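Xaa-Pro Dipeptidase (Alteromonas macleodii, PDB 2QS8) probably acts as a metal-dependent carboxypeptidase of the amidohydrolase superfamily, cleaving dipeptides such as Xaa-Pro at an active site that here holds methionine. Local coordinates at residues V172-Y176 against Q215-D219; H255-M259 against S304-I309; F313-Y317 against M344-P350. All coordinates share one frame; numbering follows the deposited sequence.

Contact 1. Residues V172-Y176 against Q215-D219; sequences VNGPY and QEEVD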
ATOM      1  N   VAL A 172      -9.033  -7.196   3.779  1.00 18.24           N
ATOM      2  CA  VAL A 172      -8.435  -6.263   2.831  1.00 17.33           C
ATOM      3  C   VAL A 172      -9.032  -4.864   2.763  1.00 17.47           C
ATOM      4  O   VAL A 172     -10.132  -4.610   3.246  1.00 17.19           O
ATOM      5  CB  VAL A 172      -8.554  -6.840   1.408  1.00 15.94           C
ATOM      6  CG1 VAL A 172      -7.898  -8.212   1.336  1.00 14.83           C
ATOM      7  CG2 VAL A 172     -10.033  -6.941   1.031  1.00 12.12           C
ATOM      8  N   ASN A 173      -8.285  -3.976   2.117  1.00 17.86           N
ATOM      9  CA  ASN A 173      -8.685  -2.593   1.887  1.00 20.34           C
ATOM     10  C   ASN A 173      -7.983  -2.177   0.588  1.00 20.38           C
ATOM     11  O   ASN A 173      -6.755  -2.230   0.497  1.00 22.23           O
ATOM     12  CB  ASN A 173      -8.247  -1.687   3.047  1.00 18.15           C
ATOM     13  CG  ASN A 173      -9.039  -1.935   4.314  1.00 21.51           C
ATOM     14  OD1 ASN A 173     -10.251  -1.690   4.369  1.00 19.98           O
ATOM     15  ND2 ASN A 173      -8.361  -2.431   5.346  1.00 17.56           N
ATOM     16  N   GLY A 174      -8.765  -1.787  -0.415  1.00 20.55           N
ATOM     17  CA  GLY A 174      -8.196  -1.383  -1.688  1.00 18.73           C
ATOM     18  C   GLY A 174      -8.044  -2.550  -2.647  1.00 18.56           C
ATOM     19  O   GLY A 174      -8.065  -3.707  -2.226  1.00 18.01           O
ATOM     20  N   PRO A 175      -7.862  -2.276  -3.949  1.00 18.97           N
ATOM     21  CA  PRO A 175      -7.711  -3.312  -4.978  1.00 17.22           C
ATOM     22  C   PRO A 175      -6.438  -4.157  -4.929  1.00 18.17           C
ATOM     23  O   PRO A 175      -6.454  -5.328  -5.312  1.00 19.67           O
ATOM     24  CB  PRO A 175      -7.829  -2.520  -6.279  1.00 17.00           C
ATOM     25  CG  PRO A 175      -7.212  -1.206  -5.916  1.00 16.68           C
ATOM     26  CD  PRO A 175      -7.763  -0.926  -4.538  1.00 17.02           C
ATOM     27  N   TYR A 176      -5.328  -3.575  -4.475  1.00 17.60           N
ATOM     28  CA  TYR A 176      -4.090  -4.336  -4.418  1.00 18.63           C
ATOM     29  C   TYR A 176      -4.135  -5.368  -3.294  1.00 19.39           C
ATOM     30  O   TYR A 176      -3.692  -6.508  -3.473  1.00 20.81           O
ATOM     31  CB  TYR A 176      -2.890  -3.387  -4.282  1.00 17.43           C
ATOM     32  CG  TYR A 176      -2.894  -2.355  -5.382  1.00 21.12           C
ATOM     33  CD1 TYR A 176      -2.848  -0.986  -5.094  1.00 20.40           C
ATOM     34  CD2 TYR A 176      -3.030  -2.750  -6.716  1.00 19.54           C
ATOM     35  CE1 TYR A 176      -2.949  -0.033  -6.117  1.00 22.39           C
ATOM     36  CE2 TYR A 176      -3.130  -1.813  -7.735  1.00 20.38           C
ATOM     37  CZ  TYR A 176      -3.091  -0.456  -7.434  1.00 22.52           C
ATOM     38  OH  TYR A 176      -3.200   0.464  -8.456  1.00 23.85           O
ATOM     39  N   GLN A 215     -16.750  -0.438  -5.381  1.00 22.31           N
ATOM     40  CA  GLN A 215     -16.883  -1.013  -6.712  1.00 22.61           C
ATOM     41  C   GLN A 215     -15.489  -1.412  -7.201  1.00 23.80           C
ATOM     42  O   GLN A 215     -15.305  -2.473  -7.797  1.00 23.67           O
ATOM     43  CB  GLN A 215     -17.526  -0.022  -7.678  1.00 24.78           C
ATOM     44  CG  GLN A 215     -17.877  -0.645  -9.020  1.00 23.47           C
ATOM     45  CD  GLN A 215     -18.906  -1.761  -8.883  1.00 24.88           C
ATOM     46  OE1 GLN A 215     -20.046  -1.536  -8.458  1.00 26.19           O
ATOM     47  NE2 GLN A 215     -18.507  -2.976  -9.245  1.00 27.61           N
ATOM     48  N   GLU A 216     -14.509  -0.556  -6.940  1.00 23.41           N
ATOM     49  CA  GLU A 216     -13.127  -0.837  -7.328  1.00 25.30           C
ATOM     50  C   GLU A 216     -12.615  -2.127  -6.660  1.00 24.55           C
ATOM     51  O   GLU A 216     -11.930  -2.932  -7.288  1.00 24.44           O
ATOM     52  CB  GLU A 216     -12.238   0.340  -6.929  1.00 27.86           C
ATOM     53  CG  GLU A 216     -10.743   0.111  -7.072  1.00 33.42           C
ATOM     54  CD  GLU A 216      -9.924   1.307  -6.574  1.00 37.76           C
ATOM     55  OE1 GLU A 216     -10.167   1.776  -5.439  1.00 40.14           O
ATOM     56  OE2 GLU A 216      -9.032   1.778  -7.313  1.00 39.35           O
ATOM     57  N   GLU A 217     -12.945  -2.320  -5.391  1.00 23.29           N
ATOM     58  CA  GLU A 217     -12.506  -3.504  -4.674  1.00 23.41           C
ATOM     59  C   GLU A 217     -13.174  -4.791  -5.178  1.00 21.62           C
ATOM     60  O   GLU A 217     -12.501  -5.803  -5.354  1.00 21.72           O
ATOM     61  CB  GLU A 217     -12.740  -3.342  -3.162  1.00 23.90           C
ATOM     62  CG  GLU A 217     -11.947  -2.201  -2.518  1.00 24.76           C
ATOM     63  CD  GLU A 217     -12.299  -1.969  -1.049  1.00 25.21           C
ATOM     64  OE1 GLU A 217     -13.474  -2.113  -0.662  1.00 23.90           O
ATOM     65  OE2 GLU A 217     -11.390  -1.614  -0.277  1.00 27.47           O
ATOM     66  N   VAL A 218     -14.480  -4.769  -5.419  1.00 20.35           N
ATOM     67  CA  VAL A 218     -15.130  -5.981  -5.897  1.00 20.29           C
ATOM     68  C   VAL A 218     -14.771  -6.248  -7.356  1.00 19.81           C
ATOM     69  O   VAL A 218     -14.713  -7.402  -7.777  1.00 19.35           O
ATOM     70  CB  VAL A 218     -16.683  -5.953  -5.684  1.00 21.18           C
ATOM     71  CG1 VAL A 218     -17.319  -4.784  -6.416  1.00 20.63           C
ATOM     72  CG2 VAL A 218     -17.280  -7.263  -6.156  1.00 23.60           C
ATOM     73  N   ASP A 219     -14.507  -5.199  -8.130  1.00 20.73           N
ATOM     74  CA  ASP A 219     -14.092  -5.402  -9.521  1.00 21.95           C
ATOM     75  C   ASP A 219     -12.757  -6.161  -9.462  1.00 22.46           C
ATOM     76  O   ASP A 219     -12.523  -7.094 -10.230  1.00 23.11           O
ATOM     77  CB  ASP A 219     -13.876  -4.067 -10.264  1.00 21.85           C
ATOM     78  CG  ASP A 219     -15.184  -3.384 -10.661  1.00 25.08           C
ATOM     79  OD1 ASP A 219     -16.227  -4.062 -10.690  1.00 24.33           O
ATOM     80  OD2 ASP A 219     -15.172  -2.168 -10.955  1.00 27.04           O
TER
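Gly174 and Glu217 share the polar bond that joins the two segments: the amide N of Gly174 gives its hydrogen to Glu217 OE2 at 2.6 Å, nearly straight at 172°. The carboxylate receives it on the anti lone pair of OE2, the one turned away from OE1. A glutamate is long enough for this because its chain runs extended beyond CG. Gly174, at the N-cap of helix 175-188, has a positive phi of 90°, where a side chain would press on the preceding carbonyl oxygen.

Van der Waals contact is made by the Pro175 ring, rigid and free of an N-H and so well placed in a first helical turn. The Glu216 chain crosses it obliquely, with Pro175 CD 3.7 Å from the carboxylate carbon Glu216 CD and Pro175 CB 4.0 Å from the methylene Glu216 CG. Having CG anti to the backbone N (chi1 171°) carries the extended Glu216 chain past the proline.

Charge reaches beyond the chain. Glu217 OE1 forms a salt bridge with Arg183 of a neighbouring subunit, and Glu216 OE2 is hydrogen-bonded to Tyr176 OH of that subunit. Glu217 thus ties a helix start to a neighbouring arginine, whose charge would be expected to keep the buried carboxylate ionised.

Contact 2. Residues H255-M259 against S304-I309; sequences HGTFM and SVGPQI. With MET (methionine), chain D.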
ATOM      1  N   HIS A 255     -27.903 -15.639  -0.203  1.00 24.07           N
ATOM      2  CA  HIS A 255     -28.907 -14.965   0.632  1.00 23.89           C
ATOM      3  C   HIS A 255     -29.737 -13.866  -0.067  1.00 24.15           C
ATOM      4  O   HIS A 255     -30.966 -13.943  -0.101  1.00 24.52           O
ATOM      5  CB  HIS A 255     -28.243 -14.374   1.882  1.00 21.57           C
ATOM      6  CG  HIS A 255     -27.172 -15.239   2.468  1.00 21.74           C
ATOM      7  ND1 HIS A 255     -27.377 -16.560   2.796  1.00 23.40           N
ATOM      8  CD2 HIS A 255     -25.883 -14.974   2.776  1.00 21.72           C
ATOM      9  CE1 HIS A 255     -26.259 -17.073   3.281  1.00 22.49           C
ATOM     10  NE2 HIS A 255     -25.338 -16.130   3.278  1.00 23.14           N
ATOM     11  N   GLY A 256     -29.055 -12.849  -0.599  1.00 25.42           N
ATOM     12  CA  GLY A 256     -29.717 -11.747  -1.290  1.00 27.22           C
ATOM     13  C   GLY A 256     -31.007 -11.257  -0.653  1.00 28.57           C
ATOM     14  O   GLY A 256     -31.955 -10.880  -1.347  1.00 30.39           O
ATOM     15  N   THR A 257     -31.023 -11.235   0.676  1.00 28.47           N
ATOM     16  CA  THR A 257     -32.187 -10.852   1.459  1.00 26.83           C
ATOM     17  C   THR A 257     -32.979  -9.627   1.011  1.00 26.89           C
ATOM     18  O   THR A 257     -34.195  -9.701   0.889  1.00 26.46           O
ATOM     19  CB  THR A 257     -31.785 -10.682   2.938  1.00 26.23           C
ATOM     20  OG1 THR A 257     -31.146 -11.881   3.383  1.00 23.76           O
ATOM     21  CG2 THR A 257     -33.003 -10.392   3.812  1.00 26.09           C
ATOM     22  N   PHE A 258     -32.313  -8.505   0.772  1.00 25.71           N
ATOM     23  CA  PHE A 258     -33.024  -7.293   0.368  1.00 28.27           C
ATOM     24  C   PHE A 258     -32.840  -6.969  -1.110  1.00 28.23           C
ATOM     25  O   PHE A 258     -32.759  -5.806  -1.524  1.00 28.88           O
ATOM     26  CB  PHE A 258     -32.589  -6.130   1.254  1.00 28.68           C
ATOM     27  CG  PHE A 258     -32.737  -6.418   2.720  1.00 31.21           C
ATOM     28  CD1 PHE A 258     -34.000  -6.600   3.286  1.00 32.10           C
ATOM     29  CD2 PHE A 258     -31.615  -6.563   3.528  1.00 30.85           C
ATOM     30  CE1 PHE A 258     -34.135  -6.928   4.629  1.00 32.26           C
ATOM     31  CE2 PHE A 258     -31.739  -6.890   4.863  1.00 31.05           C
ATOM     32  CZ  PHE A 258     -32.998  -7.074   5.420  1.00 31.17           C
HETATM   33  N   MSE A 259     -32.782  -8.029  -1.903  1.00 28.72           N
HETATM   34  CA  MSE A 259     -32.629  -7.909  -3.336  1.00 30.20           C
HETATM   35  C   MSE A 259     -33.778  -7.062  -3.883  1.00 31.74           C
HETATM   36  O   MSE A 259     -34.936  -7.324  -3.566  1.00 32.11           O
HETATM   37  CB  MSE A 259     -32.687  -9.294  -3.937  1.00 29.33           C
HETATM   38  CG  MSE A 259     -32.407  -9.333  -5.399  1.00 28.60           C
HETATM   39 SE   MSE A 259     -32.833 -11.145  -5.948  1.00 30.37          SE
HETATM   40  CE  MSE A 259     -31.610 -12.262  -4.860  1.00 24.26           C
ATOM     41  N   SER A 304     -34.403  -9.276  11.680  1.00 38.75           N
ATOM     42  CA  SER A 304     -34.684  -8.505  10.475  1.00 39.88           C
ATOM     43  C   SER A 304     -34.460  -9.270   9.165  1.00 40.49           C
ATOM     44  O   SER A 304     -35.367  -9.388   8.336  1.00 41.26           O
ATOM     45  CB  SER A 304     -33.826  -7.243  10.466  1.00 40.63           C
ATOM     46  OG  SER A 304     -33.792  -6.665   9.172  1.00 44.12           O
ATOM     47  N   VAL A 305     -33.249  -9.783   8.986  1.00 40.52           N
ATOM     48  CA  VAL A 305     -32.875 -10.501   7.773  1.00 41.39           C
ATOM     49  C   VAL A 305     -33.571 -11.840   7.562  1.00 41.26           C
ATOM     50  O   VAL A 305     -34.183 -12.069   6.521  1.00 41.81           O
ATOM     51  CB  VAL A 305     -31.334 -10.729   7.717  1.00 41.30           C
ATOM     52  CG1 VAL A 305     -30.968 -11.583   6.515  1.00 41.27           C
ATOM     53  CG2 VAL A 305     -30.614  -9.395   7.638  1.00 40.81           C
ATOM     54  N   GLY A 306     -33.475 -12.725   8.545  1.00 41.08           N
ATOM     55  CA  GLY A 306     -34.085 -14.040   8.419  1.00 41.84           C
ATOM     56  C   GLY A 306     -35.473 -14.212   7.793  1.00 42.19           C
ATOM     57  O   GLY A 306     -35.633 -15.023   6.884  1.00 41.30           O
ATOM     58  N   PRO A 307     -36.498 -13.478   8.259  1.00 42.04           N
ATOM     59  CA  PRO A 307     -37.865 -13.587   7.728  1.00 42.36           C
ATOM     60  C   PRO A 307     -38.078 -13.170   6.272  1.00 43.04           C
ATOM     61  O   PRO A 307     -38.997 -13.652   5.614  1.00 43.64           O
ATOM     62  CB  PRO A 307     -38.682 -12.707   8.679  1.00 41.01           C
ATOM     63  CG  PRO A 307     -37.842 -12.644   9.936  1.00 42.50           C
ATOM     64  CD  PRO A 307     -36.451 -12.532   9.387  1.00 42.37           C
ATOM     65  N   GLN A 308     -37.227 -12.276   5.779  1.00 42.60           N
ATOM     66  CA  GLN A 308     -37.339 -11.760   4.418  1.00 42.97           C
ATOM     67  C   GLN A 308     -36.853 -12.679   3.296  1.00 42.34           C
ATOM     68  O   GLN A 308     -37.286 -12.540   2.158  1.00 42.48           O
ATOM     69  CB  GLN A 308     -36.605 -10.419   4.329  1.00 43.64           C
ATOM     70  CG  GLN A 308     -36.626  -9.748   2.959  1.00 44.73           C
ATOM     71  CD  GLN A 308     -38.030  -9.432   2.479  1.00 45.48           C
ATOM     72  OE1 GLN A 308     -38.819  -8.824   3.202  1.00 46.41           O
ATOM     73  NE2 GLN A 308     -38.347  -9.836   1.250  1.00 42.37           N
ATOM     74  N   ILE A 309     -35.956 -13.611   3.599  1.00 42.03           N
ATOM     75  CA  ILE A 309     -35.435 -14.493   2.558  1.00 40.62           C
ATOM     76  C   ILE A 309     -36.512 -15.284   1.812  1.00 39.24           C
ATOM     77  O   ILE A 309     -36.512 -15.319   0.586  1.00 36.60           O
ATOM     78  CB  ILE A 309     -34.371 -15.452   3.129  1.00 39.94           C
ATOM     79  CG1 ILE A 309     -33.157 -14.639   3.591  1.00 40.66           C
ATOM     80  CG2 ILE A 309     -33.937 -16.453   2.069  1.00 38.02           C
ATOM     81  CD1 ILE A 309     -32.007 -15.468   4.133  1.00 37.88           C
TER
HETATM   82  N   MET D 600     -24.648 -16.715   7.565  1.00 39.57           N
HETATM   83  CA  MET D 600     -25.586 -15.623   7.171  1.00 38.07           C
HETATM   84  C   MET D 600     -25.317 -14.336   7.946  1.00 36.81           C
HETATM   85  O   MET D 600     -25.695 -13.260   7.440  1.00 35.27           O
HETATM   86  CB  MET D 600     -27.027 -16.064   7.418  1.00 41.37           C
HETATM   87  CG  MET D 600     -28.044 -15.044   6.985  1.00 44.20           C
HETATM   88  SD  MET D 600     -29.674 -15.696   7.091  1.00 50.81           S
HETATM   89  CE  MET D 600     -29.611 -16.878   5.775  1.00 47.95           C
HETATM   90  OXT MET D 600     -24.741 -14.425   9.052  1.00 34.66           O
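Thr257 fills the close-packed heart of this contact, set against Val305, Gln308 and Ile309 on one flank of helix 299-319. Thr257 OG1 lies 3.2 Å from Val305 CG1 and 3.4 Å from Ile309 CG1, while the methyl Thr257 CG2 sits 3.6 Å from Gln308 CB. The branched residue suits the place: with OG1 beside the backbone N (chi1 -54°), the methyl packs on the helix, while OG1, also against it, is hydrogen-bonded to His237 ND1. Thr257 O approaches Gln308 CG at 3.2 Å and has its hydrogen bond from Thr312, so the hydroxyl and the carbonyl of the threonine are satisfied although no hydrogen bond joins the two segments.

Deeper in, Ile309 and His255 line the pocket of the bound methionine. Ile309 CD1 comes within 3.2 Å of the ligand CE, and the ligand CB lies over one face of the His255 ring, whose ND1 is hydrogen-bonded to Thr277.

Packing is looser toward solvent, around the partly exposed Phe258. The Phe258 and Val305 side chains cross at about a right angle, with Phe258 CE2 3.9 Å from Val305 CG2, and exposed Ser304 brings OG near the ring plane, 3.9 Å from Phe258 CZ. One face of this phenyl ring has Thr257 CG2 over its centre.

A type I turn from Gly256 to Met259 shapes the loop between strand 252-253 and helix 261-270. Through it the end of a barrel strand is held against helix 299-319, with helix 278-287 touching Pro307 and Ile309.

Contact 3. Residues F313-Y317 against M344-P350; sequences FRKAY and MVENGMP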
ATOM      1  N   PHE A 313     -37.160 -14.922  -2.086  1.00 33.53           N
ATOM      2  CA  PHE A 313     -37.032 -16.102  -2.935  1.00 35.17           C
ATOM      3  C   PHE A 313     -38.153 -16.193  -3.968  1.00 35.64           C
ATOM      4  O   PHE A 313     -37.898 -16.406  -5.153  1.00 33.83           O
ATOM      5  CB  PHE A 313     -37.043 -17.376  -2.081  1.00 35.84           C
ATOM      6  CG  PHE A 313     -37.080 -18.645  -2.891  1.00 36.84           C
ATOM      7  CD1 PHE A 313     -35.925 -19.143  -3.476  1.00 37.39           C
ATOM      8  CD2 PHE A 313     -38.282 -19.327  -3.090  1.00 36.44           C
ATOM      9  CE1 PHE A 313     -35.948 -20.301  -4.246  1.00 37.73           C
ATOM     10  CE2 PHE A 313     -38.318 -20.486  -3.859  1.00 37.21           C
ATOM     11  CZ  PHE A 313     -37.147 -20.974  -4.439  1.00 38.30           C
ATOM     12  N   ARG A 314     -39.395 -16.051  -3.506  1.00 36.49           N
ATOM     13  CA  ARG A 314     -40.558 -16.123  -4.384  1.00 37.63           C
ATOM     14  C   ARG A 314     -40.453 -15.078  -5.483  1.00 37.98           C
ATOM     15  O   ARG A 314     -40.637 -15.389  -6.661  1.00 38.40           O
ATOM     16  CB  ARG A 314     -41.847 -15.912  -3.588  1.00 39.17           C
ATOM     17  CG  ARG A 314     -43.098 -15.817  -4.442  1.00 41.48           C
ATOM     18  CD  ARG A 314     -44.331 -15.556  -3.589  1.00 44.13           C
ATOM     19  NE  ARG A 314     -44.731 -16.720  -2.794  1.00 46.63           N
ATOM     20  CZ  ARG A 314     -45.245 -17.837  -3.305  1.00 47.88           C
ATOM     21  NH1 ARG A 314     -45.424 -17.947  -4.615  1.00 48.85           N
ATOM     22  NH2 ARG A 314     -45.587 -18.842  -2.509  1.00 46.93           N
ATOM     23  N   LYS A 315     -40.156 -13.842  -5.089  1.00 38.44           N
ATOM     24  CA  LYS A 315     -40.009 -12.733  -6.031  1.00 39.27           C
ATOM     25  C   LYS A 315     -38.952 -13.027  -7.093  1.00 38.16           C
ATOM     26  O   LYS A 315     -39.175 -12.814  -8.284  1.00 37.68           O
ATOM     27  CB  LYS A 315     -39.620 -11.453  -5.287  1.00 41.94           C
ATOM     28  CG  LYS A 315     -40.709 -10.864  -4.399  1.00 47.11           C
ATOM     29  CD  LYS A 315     -40.199  -9.631  -3.654  1.00 50.81           C
ATOM     30  CE  LYS A 315     -41.342  -8.794  -3.079  1.00 53.54           C
ATOM     31  NZ  LYS A 315     -42.206  -9.553  -2.128  1.00 55.35           N
ATOM     32  N   ALA A 316     -37.798 -13.517  -6.651  1.00 36.61           N
ATOM     33  CA  ALA A 316     -36.706 -13.818  -7.563  1.00 35.27           C
ATOM     34  C   ALA A 316     -37.083 -14.930  -8.524  1.00 34.20           C
ATOM     35  O   ALA A 316     -36.803 -14.848  -9.714  1.00 31.30           O
ATOM     36  CB  ALA A 316     -35.461 -14.207  -6.783  1.00 33.17           C
ATOM     37  N   TYR A 317     -37.715 -15.972  -7.998  1.00 36.02           N
ATOM     38  CA  TYR A 317     -38.123 -17.097  -8.828  1.00 39.07           C
ATOM     39  C   TYR A 317     -39.113 -16.687  -9.912  1.00 38.81           C
ATOM     40  O   TYR A 317     -38.903 -16.978 -11.084  1.00 39.17           O
ATOM     41  CB  TYR A 317     -38.748 -18.204  -7.979  1.00 40.30           C
ATOM     42  CG  TYR A 317     -39.317 -19.319  -8.818  1.00 42.42           C
ATOM     43  CD1 TYR A 317     -38.485 -20.144  -9.568  1.00 43.09           C
ATOM     44  CD2 TYR A 317     -40.695 -19.521  -8.897  1.00 43.88           C
ATOM     45  CE1 TYR A 317     -39.008 -21.145 -10.382  1.00 45.46           C
ATOM     46  CE2 TYR A 317     -41.231 -20.515  -9.708  1.00 44.92           C
ATOM     47  CZ  TYR A 317     -40.385 -21.321 -10.448  1.00 45.81           C
ATOM     48  OH  TYR A 317     -40.912 -22.295 -11.269  1.00 47.90           O
HETATM   49  N   MSE A 344     -38.366 -24.259  -0.551  1.00 27.09           N
HETATM   50  CA  MSE A 344     -38.421 -23.744  -1.906  1.00 27.93           C
HETATM   51  C   MSE A 344     -39.782 -23.975  -2.525  1.00 28.83           C
HETATM   52  O   MSE A 344     -40.302 -23.117  -3.241  1.00 28.52           O
HETATM   53  CB  MSE A 344     -37.342 -24.406  -2.749  1.00 25.41           C
HETATM   54  CG  MSE A 344     -35.970 -24.046  -2.262  1.00 23.24           C
HETATM   55 SE   MSE A 344     -34.639 -24.932  -3.338  1.00 26.79          SE
HETATM   56  CE  MSE A 344     -34.281 -23.568  -4.695  1.00 16.48           C
ATOM     57  N   VAL A 345     -40.365 -25.128  -2.219  1.00 31.05           N
ATOM     58  CA  VAL A 345     -41.676 -25.471  -2.736  1.00 33.79           C
ATOM     59  C   VAL A 345     -42.760 -24.593  -2.116  1.00 34.71           C
ATOM     60  O   VAL A 345     -43.554 -23.990  -2.830  1.00 33.07           O
ATOM     61  CB  VAL A 345     -42.017 -26.963  -2.472  1.00 34.78           C
ATOM     62  CG1 VAL A 345     -43.425 -27.263  -2.963  1.00 36.71           C
ATOM     63  CG2 VAL A 345     -41.007 -27.871  -3.181  1.00 35.95           C
ATOM     64  N   GLU A 346     -42.791 -24.518  -0.788  1.00 36.34           N
ATOM     65  CA  GLU A 346     -43.797 -23.719  -0.103  1.00 37.12           C
ATOM     66  C   GLU A 346     -43.775 -22.257  -0.524  1.00 36.65           C
ATOM     67  O   GLU A 346     -44.755 -21.537  -0.332  1.00 35.12           O
ATOM     68  CB  GLU A 346     -43.615 -23.812   1.411  1.00 40.02           C
ATOM     69  CG  GLU A 346     -43.569 -25.237   1.927  1.00 46.73           C
ATOM     70  CD  GLU A 346     -43.890 -25.335   3.406  1.00 49.84           C
ATOM     71  OE1 GLU A 346     -43.409 -24.477   4.186  1.00 52.89           O
ATOM     72  OE2 GLU A 346     -44.617 -26.287   3.781  1.00 50.68           O
ATOM     73  N   ASN A 347     -42.667 -21.814  -1.108  1.00 35.57           N
ATOM     74  CA  ASN A 347     -42.571 -20.431  -1.533  1.00 35.52           C
ATOM     75  C   ASN A 347     -42.714 -20.200  -3.035  1.00 36.50           C
ATOM     76  O   ASN A 347     -42.233 -19.192  -3.564  1.00 36.35           O
ATOM     77  CB  ASN A 347     -41.277 -19.817  -0.998  1.00 34.30           C
ATOM     78  CG  ASN A 347     -41.344 -19.566   0.503  1.00 34.42           C
ATOM     79  OD1 ASN A 347     -41.985 -18.619   0.955  1.00 31.77           O
ATOM     80  ND2 ASN A 347     -40.701 -20.431   1.278  1.00 34.04           N
ATOM     81  N   GLY A 348     -43.377 -21.133  -3.721  1.00 36.56           N
ATOM     82  CA  GLY A 348     -43.620 -20.968  -5.144  1.00 35.78           C
ATOM     83  C   GLY A 348     -42.889 -21.782  -6.193  1.00 35.80           C
ATOM     84  O   GLY A 348     -43.283 -21.756  -7.357  1.00 36.36           O
HETATM   85  N   MSE A 349     -41.837 -22.497  -5.824  1.00 35.17           N
HETATM   86  CA  MSE A 349     -41.121 -23.273  -6.819  1.00 34.03           C
HETATM   87  C   MSE A 349     -41.627 -24.702  -6.879  1.00 34.52           C
HETATM   88  O   MSE A 349     -41.658 -25.396  -5.863  1.00 37.19           O
HETATM   89  CB  MSE A 349     -39.625 -23.283  -6.526  1.00 31.18           C
HETATM   90  CG  MSE A 349     -38.821 -23.890  -7.660  1.00 26.87           C
HETATM   91 SE   MSE A 349     -36.876 -24.089  -7.316  1.00 30.57          SE
HETATM   92  CE  MSE A 349     -36.123 -22.564  -8.323  1.00 21.95           C
ATOM     93  N   PRO A 350     -42.043 -25.160  -8.071  1.00 34.55           N
ATOM     94  CA  PRO A 350     -42.541 -26.533  -8.216  1.00 33.20           C
ATOM     95  C   PRO A 350     -41.454 -27.540  -7.863  1.00 31.91           C
ATOM     96  O   PRO A 350     -40.276 -27.307  -8.116  1.00 32.38           O
ATOM     97  CB  PRO A 350     -42.959 -26.596  -9.688  1.00 35.01           C
ATOM     98  CG  PRO A 350     -42.088 -25.572 -10.345  1.00 34.52           C
ATOM     99  CD  PRO A 350     -42.108 -24.440  -9.356  1.00 33.66           C
TER
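Met344 and Phe313 open the contact, their side chains crossing at about a right angle. The methyl Met344 CE, a selenomethionine atom, lies 3.7 Å from Phe313 CE1, and the flexible chain lays its CB and CE against the ring on this buried side, where Ile278 and Ile323 also pack. Asn347 comes next, with its CB 3.7 Å from Phe313 CD2 and its ND2 hydrogen-bonded to Tyr343 O. The Asn347 carbonyl oxygen sits over one face of the Arg314 guanidinium, 3.3 Å above its plane; the sharp bend at chi3 (-72°) brings that flat group across the turn.

Here helix 339-346 ends in a Schellman motif: Met349 N bonds to Met344 O and Gly348 N to Val345 O. Gly348 is its C-prime residue; at a phi of 108° a side chain would be jammed against the carbonyl oxygen of Asn347, and it would also point into Arg314 NH1.

Beyond the turn, Met349 CG makes a CH-pi contact over the Tyr317 face, 4.2 Å from the ring centroid and 23° off its normal. The selenium of Met349, likewise a selenomethionine, stands obliquely to the same ring in a Met-aromatic contact, and Met349 CB meets the edge of Phe313. With an alanine in place of Tyr317, Met349 would probably lose the surface its CG and CE rest on, leaving the end of its chain free to turn. Pro350, the N-cap of helix 351-357, offers its stiff ring to the phenol, Pro350 CD lying 3.7 Å from Tyr317 CZ.

How the contacts relate
From the N terminus, contact 1 closes first, joining the start of helix 175-188 to that of helix 215-227 across 38 residues that include strand 192-196. Contact 2 then closes a loop of 44 residues, from the loop after strand 252-253 to helix 299-319, and contact 3 closes one of 26 residues, joining the later turns of that same helix to the end of helix 339-346. The three follow in series, neither nested nor crossed. Contacts 2 and 3 share helix 299-319 and touch where Met259 packs on Ala316, their centres 14 Å apart. Contact 1 stands alone at a subunit interface, its centre 25 Å from that of contact 2, which contributes His255 and Ile309 to the methionine pocket.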